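2,3,4,5-tetrahydropyridine-2,6-dicarboxylate N-succinyltransferase (Campylobacter jejuni, PDB 2RIJ) probably catalyses the succinyl-CoA-dependent succinylation of tetrahydrodipicolinate to N-succinyl-2-amino-6-oxopimelate, the first step of the succinylase route to lysine. Local coordinates at residues Thr236-Gly241 with Cys255-Arg260; Ala230-Gly235 with Ser243-Asn248; Pro206-His211 with Thr218-Ser223. All coordinates share one frame; numbering follows the deposited sequence.

Interaction 1 of 3, residues Thr236-Gly241 with Cys255-Arg260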
loop_
_atom_site.group_PDB
_atom_site.type_symbol
_atom_site.label_atom_id
_atom_site.label_comp_id
_atom_site.label_asym_id
_atom_site.label_seq_id
_atom_site.Cartn_x
_atom_site.Cartn_y
_atom_site.Cartn_z
ATOM N N THR A 236 -19.489 -24.456 -29.016
ATOM C CA THR A 236 -18.979 -24.416 -27.633
ATOM C C THR A 236 -18.221 -25.693 -27.243
ATOM O O THR A 236 -18.592 -26.786 -27.681
ATOM C CB THR A 236 -20.193 -24.187 -26.700
ATOM O OG1 THR A 236 -20.755 -22.893 -27.013
ATOM C CG2 THR A 236 -19.840 -24.254 -25.171
ATOM N N THR A 237 -17.187 -25.550 -26.406
ATOM C CA THR A 237 -16.448 -26.651 -25.771
ATOM C C THR A 237 -16.562 -26.530 -24.259
ATOM O O THR A 237 -16.243 -25.483 -23.665
ATOM C CB THR A 237 -14.957 -26.646 -26.170
ATOM O OG1 THR A 237 -14.850 -26.668 -27.600
ATOM C CG2 THR A 237 -14.177 -27.825 -25.583
ATOM N N ILE A 238 -17.034 -27.586 -23.633
ATOM C CA ILE A 238 -16.996 -27.721 -22.164
ATOM C C ILE A 238 -15.905 -28.719 -21.778
ATOM O O ILE A 238 -16.007 -29.947 -22.013
ATOM C CB ILE A 238 -18.328 -28.195 -21.563
ATOM C CG1 ILE A 238 -19.533 -27.418 -22.196
ATOM C CG2 ILE A 238 -18.315 -28.080 -20.031
ATOM C CD1 ILE A 238 -19.444 -25.880 -21.966
HETATM N N MSE A 239 -14.887 -28.205 -21.135
HETATM C CA MSE A 239 -13.737 -29.033 -20.674
HETATM C C MSE A 239 -14.155 -29.631 -19.350
HETATM O O MSE A 239 -15.050 -29.099 -18.701
HETATM C CB MSE A 239 -12.469 -28.225 -20.516
HETATM C CG MSE A 239 -11.945 -27.630 -21.800
HETATM SE SE MSE A 239 -11.504 -28.927 -23.162
HETATM C CE MSE A 239 -9.915 -29.873 -22.320
ATOM N N PRO A 240 -13.537 -30.770 -18.945
ATOM C CA PRO A 240 -14.027 -31.474 -17.751
ATOM C C PRO A 240 -13.434 -31.159 -16.388
ATOM O O PRO A 240 -14.050 -31.537 -15.383
ATOM C CB PRO A 240 -13.743 -32.945 -18.094
ATOM C CG PRO A 240 -12.616 -32.933 -18.995
ATOM C CD PRO A 240 -12.514 -31.569 -19.642
ATOM N N GLY A 241 -12.297 -30.474 -16.318
ATOM C CA GLY A 241 -11.579 -30.288 -15.067
ATOM C C GLY A 241 -12.376 -29.668 -13.925
ATOM O O GLY A 241 -12.464 -30.239 -12.862
ATOM N N CYS A 255 -17.857 -20.648 -27.465
ATOM C CA CYS A 255 -16.984 -20.280 -26.359
ATOM C C CYS A 255 -16.217 -21.500 -25.887
ATOM O O CYS A 255 -16.730 -22.617 -25.928
ATOM C CB CYS A 255 -17.800 -19.859 -25.151
ATOM S SG CYS A 255 -18.687 -18.329 -25.386
HETATM N N MSE A 256 -15.034 -21.257 -25.381
HETATM C CA MSE A 256 -14.254 -22.264 -24.633
HETATM C C MSE A 256 -14.606 -22.137 -23.152
HETATM O O MSE A 256 -14.381 -21.095 -22.556
HETATM C CB MSE A 256 -12.781 -21.995 -24.814
HETATM C CG MSE A 256 -11.881 -22.865 -23.932
HETATM SE SE MSE A 256 -12.155 -24.802 -24.289
HETATM C CE MSE A 256 -11.796 -24.768 -26.228
ATOM N N VAL A 257 -15.173 -23.178 -22.564
ATOM C CA VAL A 257 -15.623 -23.129 -21.189
ATOM C C VAL A 257 -14.845 -24.178 -20.335
ATOM O O VAL A 257 -14.914 -25.373 -20.555
ATOM C CB VAL A 257 -17.125 -23.337 -21.067
ATOM C CG1 VAL A 257 -17.582 -23.280 -19.561
ATOM C CG2 VAL A 257 -17.890 -22.350 -21.973
ATOM N N GLU A 258 -14.094 -23.654 -19.394
ATOM C CA GLU A 258 -13.304 -24.411 -18.461
ATOM C C GLU A 258 -13.612 -24.054 -17.007
ATOM O O GLU A 258 -12.942 -24.517 -16.053
ATOM C CB GLU A 258 -11.851 -24.243 -18.773
ATOM C CG GLU A 258 -11.563 -24.294 -20.213
ATOM C CD GLU A 258 -10.071 -24.433 -20.466
ATOM O OE1 GLU A 258 -9.510 -25.423 -19.988
ATOM O OE2 GLU A 258 -9.453 -23.574 -21.107
ATOM N N GLY A 259 -14.665 -23.291 -16.834
ATOM C CA GLY A 259 -15.150 -22.863 -15.510
ATOM C C GLY A 259 -16.654 -22.997 -15.390
ATOM O O GLY A 259 -17.316 -23.683 -16.191
ATOM N N ARG A 260 -17.210 -22.363 -14.362
ATOM C CA ARG A 260 -18.534 -22.676 -13.866
ATOM C C ARG A 260 -19.516 -21.557 -14.175
ATOM O O ARG A 260 -19.318 -20.398 -13.766
ATOM C CB ARG A 260 -18.464 -22.923 -12.358
ATOM C CG ARG A 260 -17.583 -24.136 -12.062
ATOM C CD ARG A 260 -17.390 -24.329 -10.589
ATOM N NE ARG A 260 -16.581 -23.258 -9.998
ATOM C CZ ARG A 260 -15.245 -23.268 -9.913
ATOM N NH1 ARG A 260 -14.517 -24.209 -10.495
ATOM N NH2 ARG A 260 -14.603 -22.287 -9.269
#
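Backbone hydrogen bonds between T237 and its neighbours C255 and V257 tie together two successive rungs of a parallel sheet, a compact illustration of how a beta-helix is stacked. T237 N donates to C255 O at 3.0 Å, and T237 O accepts V257 N at 2.8 Å. The third bond, from M239 N to V257 O, spans 2.9 Å and is almost straight at hydrogen (178°). A CA-H...O contact supplements them, with T236 CA 3.3 Å from C255 O.

Residues in register stack on one another. On one face T237 and the selenomethionine M256 lie side by side. M256 starts with CG anti to the backbone N (chi1 172°) and then bends twice, which folds CE back to 3.7 Å from T237 CB, while its SE also meets M239 CG. M239, likewise a selenomethionine, runs alongside E258, its CG 3.7 Å from E258 CG, so methylene meets methylene, with E258 OE1 also beside M239 CG. On the other face I238 and V257 point the same way, and I238 CD1 reaches back to 3.6 Å from V257 CB.

E258 is the predicted acyl-anhydride residue and R260 a predicted succinyl-CoA ligand, so this ladder probably carries part of the active site. G275, another predicted ligand, lies near E258, and R260 NH2 bonds to N302 of the third subunit. Within the sheet, strand 237-238 pairs on its other edge with strand 219-220, and 256-257 with 272-273, while I238 also packs on V245 of strand 244-245.

Interaction 2 of 3, residues Ala230-Gly235 with Ser243-Asn248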
loop_
_atom_site.group_PDB
_atom_site.type_symbol
_atom_site.label_atom_id
_atom_site.label_comp_id
_atom_site.label_asym_id
_atom_site.label_seq_id
_atom_site.Cartn_x
_atom_site.Cartn_y
_atom_site.Cartn_z
ATOM N N ALA A 230 -29.405 -26.566 -19.770
ATOM C CA ALA A 230 -28.314 -25.756 -20.255
ATOM C C ALA A 230 -28.530 -25.485 -21.752
ATOM O O ALA A 230 -29.144 -26.285 -22.477
ATOM C CB ALA A 230 -26.920 -26.447 -19.982
ATOM N N SER A 231 -28.005 -24.356 -22.205
ATOM C CA SER A 231 -28.078 -23.952 -23.601
ATOM C C SER A 231 -26.678 -23.621 -24.117
ATOM O O SER A 231 -26.061 -22.654 -23.681
ATOM C CB SER A 231 -29.017 -22.766 -23.736
ATOM O OG SER A 231 -29.129 -22.360 -25.077
ATOM N N LEU A 232 -26.166 -24.459 -24.999
ATOM C CA LEU A 232 -24.833 -24.297 -25.564
ATOM C C LEU A 232 -24.908 -23.951 -27.052
ATOM O O LEU A 232 -25.371 -24.755 -27.852
ATOM C CB LEU A 232 -24.050 -25.579 -25.357
ATOM C CG LEU A 232 -24.008 -26.180 -23.933
ATOM C CD1 LEU A 232 -23.068 -27.413 -23.981
ATOM C CD2 LEU A 232 -23.568 -25.132 -22.856
ATOM N N ALA A 233 -24.453 -22.758 -27.419
ATOM C CA ALA A 233 -24.394 -22.353 -28.828
ATOM C C ALA A 233 -23.434 -23.261 -29.561
ATOM O O ALA A 233 -22.456 -23.757 -28.971
ATOM C CB ALA A 233 -23.995 -20.869 -28.986
ATOM N N ALA A 234 -23.741 -23.507 -30.827
ATOM C CA ALA A 234 -22.917 -24.350 -31.720
ATOM C C ALA A 234 -21.460 -23.886 -31.658
ATOM O O ALA A 234 -21.164 -22.685 -31.711
ATOM C CB ALA A 234 -23.475 -24.326 -33.198
ATOM N N GLY A 235 -20.554 -24.845 -31.495
ATOM C CA GLY A 235 -19.164 -24.528 -31.453
ATOM C C GLY A 235 -18.626 -24.408 -30.043
ATOM O O GLY A 235 -17.435 -24.249 -29.871
ATOM N N SER A 243 -15.290 -27.300 -14.651
ATOM C CA SER A 243 -16.362 -26.588 -15.305
ATOM C C SER A 243 -17.730 -26.984 -14.803
ATOM O O SER A 243 -17.922 -28.024 -14.173
ATOM C CB SER A 243 -16.346 -26.859 -16.806
ATOM O OG SER A 243 -15.034 -26.791 -17.340
ATOM N N TYR A 244 -18.708 -26.186 -15.171
ATOM C CA TYR A 244 -20.085 -26.558 -14.981
ATOM C C TYR A 244 -20.954 -25.616 -15.819
ATOM O O TYR A 244 -20.631 -24.457 -15.957
ATOM C CB TYR A 244 -20.531 -26.470 -13.529
ATOM C CG TYR A 244 -21.829 -27.227 -13.256
ATOM C CD1 TYR A 244 -21.908 -28.582 -13.492
ATOM C CD2 TYR A 244 -22.978 -26.583 -12.789
ATOM C CE1 TYR A 244 -23.052 -29.284 -13.307
ATOM C CE2 TYR A 244 -24.152 -27.305 -12.557
ATOM C CZ TYR A 244 -24.184 -28.640 -12.815
ATOM O OH TYR A 244 -25.318 -29.365 -12.593
ATOM N N VAL A 245 -22.021 -26.152 -16.392
ATOM C CA VAL A 245 -23.137 -25.337 -16.939
ATOM C C VAL A 245 -24.442 -25.852 -16.324
ATOM O O VAL A 245 -24.886 -27.010 -16.542
ATOM C CB VAL A 245 -23.205 -25.351 -18.418
ATOM C CG1 VAL A 245 -24.212 -24.276 -18.929
ATOM C CG2 VAL A 245 -21.754 -25.164 -19.050
ATOM N N ASN A 246 -25.051 -24.990 -15.534
ATOM C CA ASN A 246 -26.288 -25.317 -14.864
ATOM C C ASN A 246 -27.496 -25.089 -15.805
ATOM O O ASN A 246 -27.372 -24.633 -16.973
ATOM C CB ASN A 246 -26.394 -24.461 -13.603
ATOM C CG ASN A 246 -27.197 -25.120 -12.474
ATOM O OD1 ASN A 246 -28.015 -25.981 -12.702
ATOM N ND2 ASN A 246 -26.889 -24.747 -11.238
ATOM N N PHE A 247 -28.676 -25.466 -15.339
ATOM C CA PHE A 247 -29.867 -25.234 -16.146
ATOM C C PHE A 247 -30.151 -23.745 -16.271
ATOM O O PHE A 247 -29.753 -22.937 -15.385
ATOM C CB PHE A 247 -31.077 -25.990 -15.581
ATOM C CG PHE A 247 -31.677 -25.368 -14.394
ATOM C CD1 PHE A 247 -31.252 -25.713 -13.149
ATOM C CD2 PHE A 247 -32.706 -24.453 -14.524
ATOM C CE1 PHE A 247 -31.829 -25.155 -12.027
ATOM C CE2 PHE A 247 -33.304 -23.906 -13.406
ATOM C CZ PHE A 247 -32.850 -24.240 -12.169
ATOM N N ASN A 248 -30.791 -23.378 -17.390
ATOM C CA ASN A 248 -31.065 -21.973 -17.745
ATOM C C ASN A 248 -29.762 -21.116 -17.692
ATOM O O ASN A 248 -29.774 -19.961 -17.257
ATOM C CB ASN A 248 -32.131 -21.421 -16.782
ATOM C CG ASN A 248 -32.797 -20.183 -17.284
ATOM O OD1 ASN A 248 -33.055 -20.017 -18.491
ATOM N ND2 ASN A 248 -33.089 -19.276 -16.348
#
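N246 OD1 is gripped twice, by the backbone N of F247 at 2.8 Å and by R227 NH1, while the carbonyl of N246 turns to the methyl of A230. The F247 bond is a bent one: the N-H...O angle is 144°, and the donor stands 23° off the plane of the amide carbonyl. With OD1 so engaged, the rotation of the amide is probably fixed, and its ND2 lies in plane at the edge of the Y244 ring.

Across the contact no hydrogen bond forms, and the two segments meet through small apolar groups. A230 CB fits against two partners, N246 O at 3.5 Å and V245 CG1 at 3.6 Å. V245 points toward the opposite segment with CG1 anti to the backbone N (chi1 -169°), which brings this one methyl against both A230 and L232. L232 comes in by its branch end, CD2 lying 4.1 Å from V245 CG1, and the two side chains cross obliquely. I238 packs on both L232 and V245, adding a third aliphatic side chain.

Backbone bonds and a ring stack hold the flanking residues. S231 exchanges backbone hydrogen bonds with A249 and T251, Y244 does so with G259 and I261, and the F247 ring stacks on F205. Toward the neighbouring chain, N246 packs on M239 of the third subunit. Aliphatic side chains from different walls of one coil, meeting inside while their backbones bond to the next coil, are characteristic of the left-handed parallel beta-helix of hexapeptide-repeat acyltransferases, here seen near its first coils.

Interaction 3 of 3, residues Pro206-His211 with Thr218-Ser223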
loop_
_atom_site.group_PDB
_atom_site.type_symbol
_atom_site.label_atom_id
_atom_site.label_comp_id
_atom_site.label_asym_id
_atom_site.label_seq_id
_atom_site.Cartn_x
_atom_site.Cartn_y
_atom_site.Cartn_z
ATOM N N PRO A 206 -31.848 -34.495 -14.630
ATOM C CA PRO A 206 -30.936 -35.302 -15.448
ATOM C C PRO A 206 -29.871 -34.442 -16.133
ATOM O O PRO A 206 -29.834 -33.207 -15.961
ATOM C CB PRO A 206 -31.891 -35.917 -16.471
ATOM C CG PRO A 206 -32.863 -34.860 -16.689
ATOM C CD PRO A 206 -33.038 -34.108 -15.418
ATOM N N ARG A 207 -28.969 -35.106 -16.833
ATOM C CA ARG A 207 -27.926 -34.452 -17.547
ATOM C C ARG A 207 -28.400 -34.165 -18.978
ATOM O O ARG A 207 -29.205 -34.901 -19.558
ATOM C CB ARG A 207 -26.665 -35.300 -17.519
ATOM C CG ARG A 207 -26.099 -35.375 -16.071
ATOM C CD ARG A 207 -25.303 -36.519 -15.792
ATOM N NE ARG A 207 -24.766 -36.477 -14.436
ATOM C CZ ARG A 207 -23.861 -37.321 -14.020
ATOM N NH1 ARG A 207 -23.432 -38.247 -14.832
ATOM N NH2 ARG A 207 -23.376 -37.227 -12.817
ATOM N N PHE A 208 -27.826 -33.123 -19.535
ATOM C CA PHE A 208 -28.028 -32.696 -20.945
ATOM C C PHE A 208 -27.846 -33.814 -21.953
ATOM O O PHE A 208 -28.703 -33.996 -22.805
ATOM C CB PHE A 208 -27.054 -31.519 -21.188
ATOM C CG PHE A 208 -27.050 -30.903 -22.542
ATOM C CD1 PHE A 208 -26.253 -31.439 -23.549
ATOM C CD2 PHE A 208 -27.694 -29.665 -22.774
ATOM C CE1 PHE A 208 -26.137 -30.810 -24.787
ATOM C CE2 PHE A 208 -27.582 -29.037 -23.997
ATOM C CZ PHE A 208 -26.817 -29.638 -25.029
ATOM N N LEU A 209 -26.769 -34.603 -21.829
ATOM C CA LEU A 209 -26.480 -35.613 -22.825
ATOM C C LEU A 209 -27.413 -36.833 -22.739
ATOM O O LEU A 209 -27.419 -37.660 -23.623
ATOM C CB LEU A 209 -24.974 -35.991 -22.805
ATOM C CG LEU A 209 -24.030 -34.938 -23.398
ATOM C CD1 LEU A 209 -22.566 -35.394 -23.094
ATOM C CD2 LEU A 209 -24.260 -34.710 -24.915
ATOM N N ALA A 210 -28.239 -36.915 -21.689
ATOM C CA ALA A 210 -29.245 -37.962 -21.648
ATOM C C ALA A 210 -30.376 -37.596 -22.639
ATOM O O ALA A 210 -31.230 -38.453 -22.955
ATOM C CB ALA A 210 -29.801 -38.186 -20.198
ATOM N N HIS A 211 -30.382 -36.358 -23.124
ATOM C CA HIS A 211 -31.531 -35.828 -23.906
ATOM C C HIS A 211 -31.213 -35.126 -25.232
ATOM O O HIS A 211 -32.060 -35.124 -26.122
ATOM C CB HIS A 211 -32.352 -34.866 -23.031
ATOM C CG HIS A 211 -32.986 -35.527 -21.864
ATOM N ND1 HIS A 211 -34.210 -36.158 -21.931
ATOM C CD2 HIS A 211 -32.533 -35.709 -20.600
ATOM C CE1 HIS A 211 -34.476 -36.706 -20.757
ATOM N NE2 HIS A 211 -33.465 -36.473 -19.940
ATOM N N THR A 218 -19.773 -28.992 -31.428
ATOM C CA THR A 218 -19.964 -28.767 -30.001
ATOM C C THR A 218 -19.457 -29.964 -29.260
ATOM O O THR A 218 -19.749 -31.127 -29.585
ATOM C CB THR A 218 -21.418 -28.502 -29.688
ATOM O OG1 THR A 218 -21.803 -27.338 -30.392
ATOM C CG2 THR A 218 -21.676 -28.331 -28.193
ATOM N N ARG A 219 -18.645 -29.688 -28.257
ATOM C CA ARG A 219 -18.047 -30.769 -27.439
ATOM C C ARG A 219 -18.341 -30.600 -25.967
ATOM O O ARG A 219 -18.265 -29.482 -25.437
ATOM C CB ARG A 219 -16.559 -30.782 -27.692
ATOM C CG ARG A 219 -16.235 -30.935 -29.173
ATOM C CD ARG A 219 -14.744 -31.069 -29.436
ATOM N NE ARG A 219 -14.051 -29.805 -29.220
ATOM C CZ ARG A 219 -12.845 -29.620 -28.704
ATOM N NH1 ARG A 219 -12.089 -30.611 -28.234
ATOM N NH2 ARG A 219 -12.387 -28.380 -28.646
ATOM N N ILE A 220 -18.646 -31.715 -25.299
ATOM C CA ILE A 220 -18.882 -31.737 -23.867
ATOM C C ILE A 220 -18.065 -32.893 -23.376
ATOM O O ILE A 220 -18.397 -34.088 -23.637
ATOM C CB ILE A 220 -20.346 -31.976 -23.534
ATOM C CG1 ILE A 220 -21.216 -30.842 -24.056
ATOM C CG2 ILE A 220 -20.517 -32.264 -22.047
ATOM C CD1 ILE A 220 -22.741 -31.176 -24.068
ATOM N N LEU A 221 -16.968 -32.601 -22.708
ATOM C CA LEU A 221 -15.964 -33.671 -22.392
ATOM C C LEU A 221 -16.306 -34.523 -21.184
ATOM O O LEU A 221 -15.602 -35.482 -20.888
ATOM C CB LEU A 221 -14.537 -33.089 -22.275
ATOM C CG LEU A 221 -13.763 -32.982 -23.596
ATOM C CD1 LEU A 221 -14.424 -31.985 -24.519
ATOM C CD2 LEU A 221 -12.263 -32.651 -23.326
ATOM N N GLU A 222 -17.404 -34.194 -20.515
ATOM C CA GLU A 222 -17.916 -34.994 -19.415
ATOM C C GLU A 222 -19.358 -34.598 -19.140
ATOM O O GLU A 222 -19.662 -33.430 -18.843
ATOM C CB GLU A 222 -17.063 -34.846 -18.144
ATOM C CG GLU A 222 -17.647 -35.465 -16.842
ATOM C CD GLU A 222 -18.361 -36.838 -17.025
ATOM O OE1 GLU A 222 -17.842 -37.676 -17.820
ATOM O OE2 GLU A 222 -19.454 -37.091 -16.394
ATOM N N SER A 223 -20.243 -35.581 -19.247
ATOM C CA SER A 223 -21.674 -35.363 -19.097
ATOM C C SER A 223 -22.089 -34.735 -17.767
ATOM O O SER A 223 -22.960 -33.922 -17.759
ATOM C CB SER A 223 -22.478 -36.669 -19.291
ATOM O OG SER A 223 -23.888 -36.431 -19.278
HETATM O O HOH W 1 -24.598 -33.756 -20.139
#
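R207 lies along S223 for much of its length, and its chain is a useful guide through this contact. Its CB is 3.5 Å from S223 OG. CG moves on to S223 O at 3.8 Å, and CD again borders both of these oxygens. Because the chain is extended from CG to NE (chi3 177°), the guanidinium is carried past S223 toward E222. There NH1 is 4.4 Å from E222 OE2, which stands well out of the guanidinium plane, so the two charges are merely near each other. The firm partners of R207 NH2 lie on another chain: E222 OE1 of the third subunit, in a salt bridge, and L221 O of that same subunit. E222 in turn pairs through OE1 with R207 of the second subunit, and its OE2 accepts from S224 N.

Beside this polar edge sits an apolar one. L209 and I220 reach toward each other tip to tip, with L209 CD1 3.9 Å from I220 CG2. F208 crosses I220 at about a right angle, and CD1 of the isoleucine touches ring atom CE1 of F208 at 3.5 Å. L209 CB also borders S223 OG.

A water joins the backbones: it accepts from L209 N at 2.9 Å and donates to S223 O. The 3-10 turn 208-210 is thereby linked to the end of the segment that carries strand 219-220, although no direct hydrogen bond spans the two.

Chemically, then, cohesion inside the subunit rests on aliphatic and aromatic packing plus one water, whereas the charges of R207 and E222 are spent mainly between chains, so the same R207-E222 pairing links successive subunits of the trimer.

The three contacts crowd the start of the beta-helix. Interaction 3 comes first along the chain and closes before the others open, while interactions 2 and 1 interlace, their segments alternating. Centres of interactions 1 and 2, and of 2 and 3, lie about 9 Å apart, and those of 1 and 3 about 12 Å. Strands 219-220 and 237-238 are neighbours in one sheet, so interactions 3 and 1 share that sheet, with 230-235 in the connection between their strands, whereas strand 244-245 belongs to a second parallel sheet. Interaction 2 thus fills the coil between walls, and interaction 1 stacks one coil on the next. Each reaches a neighbouring subunit, tying the stacking of beta-helix coils to assembly close to the predicted active site.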